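Local coordinates for beta-1,3-glucosyltransferase (Paecilomyces sp. J18, PDB 5JVV), which is a beta-1,3-glucosyltransferase, a carbohydrate-active enzyme whose single chain is built mainly on two large, curved beta-sheets, at residues Thr246-Trp251 and Ala271-Phe276. Numbering follows the deposited sequence.
Sequences TFCGDW and ASCIDF
Cys248 and Cys273 join through a disulfide, SG to SG 2.1 Å, that ties the turn just after strand 240-247 to helix 269-279. Both CB atoms aim at the opposite segment, and CA of Cys248 and CA of Cys273 lie 5.8 Å apart. The bridge is turned almost a quarter circle about its S-S bond (chi3 -93°), near the relaxed value for a disulfide. The two half-cystines enter differently: SG of Cys248 lies anti to its own carbonyl carbon (chi1 -56°), whereas SG of Cys273 lies anti to its backbone N (chi1 -174°), reaching out from the helix toward the turn. Beside the bridge, SG of Cys248 comes alongside the helix backbone, 3.6 Å from N of Ile274, and makes a looser apolar contact with CG1 of Ile274 at 4.3 Å. Leu270 and Val277 of the same helix also touch Cys248, while Tyr256 packs on Cys273. Cys248 has positive phi where the chain leaves the strand. With both cysteines buried, the covalent link closes the chain between Cys248 and Cys273 into a covalent ring and fixes helix 269-279 beside the end of strand 240-247 without relying on polar bonds between the two segments.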
loop_
_atom_site.group_PDB
_atom_site.type_symbol
_atom_site.label_atom_id
_atom_site.label_comp_id
_atom_site.label_asym_id
_atom_site.label_seq_id
_atom_site.Cartn_x
_atom_site.Cartn_y
_atom_site.Cartn_z
ATOM N N THR A 246 -3.520 3.637 7.935
ATOM C CA THR A 246 -3.382 4.498 9.106
ATOM C C THR A 246 -4.025 5.849 8.806
ATOM O O THR A 246 -4.645 6.009 7.750
ATOM C CB THR A 246 -1.905 4.612 9.569
ATOM O OG1 THR A 246 -1.855 5.284 10.833
ATOM C CG2 THR A 246 -1.042 5.369 8.552
ATOM N N PHE A 247 -3.908 6.804 9.729
ATOM C CA PHE A 247 -4.523 8.120 9.558
ATOM C C PHE A 247 -3.558 9.168 10.045
ATOM O O PHE A 247 -2.869 8.938 11.026
ATOM C CB PHE A 247 -5.798 8.247 10.395
ATOM C CG PHE A 247 -6.865 7.253 10.033
ATOM C CD1 PHE A 247 -7.723 7.493 8.968
ATOM C CD2 PHE A 247 -7.027 6.088 10.781
ATOM C CE1 PHE A 247 -8.728 6.574 8.640
ATOM C CE2 PHE A 247 -8.021 5.167 10.457
ATOM C CZ PHE A 247 -8.874 5.413 9.393
ATOM N N CYS A 248 -3.509 10.307 9.365
ATOM C CA CYS A 248 -2.716 11.448 9.826
ATOM C C CYS A 248 -1.242 11.042 10.001
ATOM O O CYS A 248 -0.649 10.478 9.086
ATOM C CB CYS A 248 -3.362 12.064 11.087
ATOM S SG CYS A 248 -5.116 12.541 10.817
ATOM N N GLY A 249 -0.651 11.289 11.162
ATOM C CA GLY A 249 0.715 10.845 11.403
ATOM C C GLY A 249 1.760 11.531 10.536
ATOM O O GLY A 249 1.512 12.622 10.007
ATOM N N ASP A 250 2.913 10.878 10.367
ATOM C CA ASP A 250 4.107 11.500 9.776
ATOM C C ASP A 250 3.876 12.162 8.423
ATOM O O ASP A 250 4.293 13.305 8.202
ATOM C CB ASP A 250 5.234 10.473 9.593
ATOM C CG ASP A 250 5.752 9.904 10.903
ATOM O OD1 ASP A 250 5.493 10.488 11.974
ATOM O OD2 ASP A 250 6.440 8.858 10.838
ATOM N N TRP A 251 3.258 11.427 7.506
ATOM C CA TRP A 251 3.060 11.921 6.152
ATOM C C TRP A 251 1.699 12.593 6.012
ATOM O O TRP A 251 1.644 13.807 5.820
ATOM C CB TRP A 251 3.251 10.800 5.117
ATOM C CG TRP A 251 3.153 11.274 3.686
ATOM C CD1 TRP A 251 3.104 12.569 3.247
ATOM C CD2 TRP A 251 3.100 10.451 2.509
ATOM N NE1 TRP A 251 3.007 12.599 1.877
ATOM C CE2 TRP A 251 3.000 11.315 1.400
ATOM C CE3 TRP A 251 3.091 9.069 2.291
ATOM C CZ2 TRP A 251 2.910 10.843 0.083
ATOM C CZ3 TRP A 251 3.007 8.600 0.988
ATOM C CH2 TRP A 251 2.918 9.484 -0.099
ATOM N N ALA A 271 -3.121 18.598 13.723
ATOM C CA ALA A 271 -4.303 18.746 14.568
ATOM C C ALA A 271 -5.606 18.828 13.768
ATOM O O ALA A 271 -6.638 18.309 14.197
ATOM C CB ALA A 271 -4.161 19.953 15.483
ATOM N N SER A 272 -5.561 19.490 12.616
ATOM C CA SER A 272 -6.736 19.555 11.739
ATOM C C SER A 272 -7.078 18.188 11.185
ATOM O O SER A 272 -8.257 17.832 11.064
ATOM C CB SER A 272 -6.510 20.552 10.603
ATOM O OG SER A 272 -6.317 21.858 11.130
ATOM N N CYS A 273 -6.049 17.418 10.849
ATOM C CA CYS A 273 -6.236 16.057 10.366
ATOM C C CYS A 273 -6.932 15.202 11.431
ATOM O O CYS A 273 -7.880 14.466 11.137
ATOM C CB CYS A 273 -4.877 15.459 10.011
ATOM S SG CYS A 273 -5.002 13.833 9.225
ATOM N N ILE A 274 -6.458 15.307 12.671
ATOM C CA ILE A 274 -7.040 14.533 13.767
ATOM C C ILE A 274 -8.498 14.932 13.969
ATOM O O ILE A 274 -9.369 14.068 14.152
ATOM C CB ILE A 274 -6.218 14.693 15.060
ATOM C CG1 ILE A 274 -4.867 14.002 14.893
ATOM C CG2 ILE A 274 -6.957 14.070 16.242
ATOM C CD1 ILE A 274 -3.860 14.319 16.003
ATOM N N ASP A 275 -8.776 16.233 13.906
ATOM C CA ASP A 275 -10.156 16.725 13.996
ATOM C C ASP A 275 -11.075 16.069 12.954
ATOM O O ASP A 275 -12.141 15.583 13.290
ATOM C CB ASP A 275 -10.190 18.262 13.895
ATOM C CG ASP A 275 -11.575 18.842 14.136
ATOM O OD1 ASP A 275 -12.287 18.370 15.047
ATOM O OD2 ASP A 275 -11.958 19.785 13.412
ATOM N N PHE A 276 -10.640 16.027 11.698
ATOM C CA PHE A 276 -11.442 15.440 10.633
ATOM C C PHE A 276 -11.670 13.950 10.893
ATOM O O PHE A 276 -12.813 13.462 10.858
ATOM C CB PHE A 276 -10.732 15.654 9.291
ATOM C CG PHE A 276 -11.573 15.323 8.091
ATOM C CD1 PHE A 276 -12.177 16.335 7.354
ATOM C CD2 PHE A 276 -11.746 14.004 7.686
ATOM C CE1 PHE A 276 -12.955 16.025 6.236
ATOM C CE2 PHE A 276 -12.511 13.694 6.568
ATOM C CZ PHE A 276 -13.122 14.705 5.849
#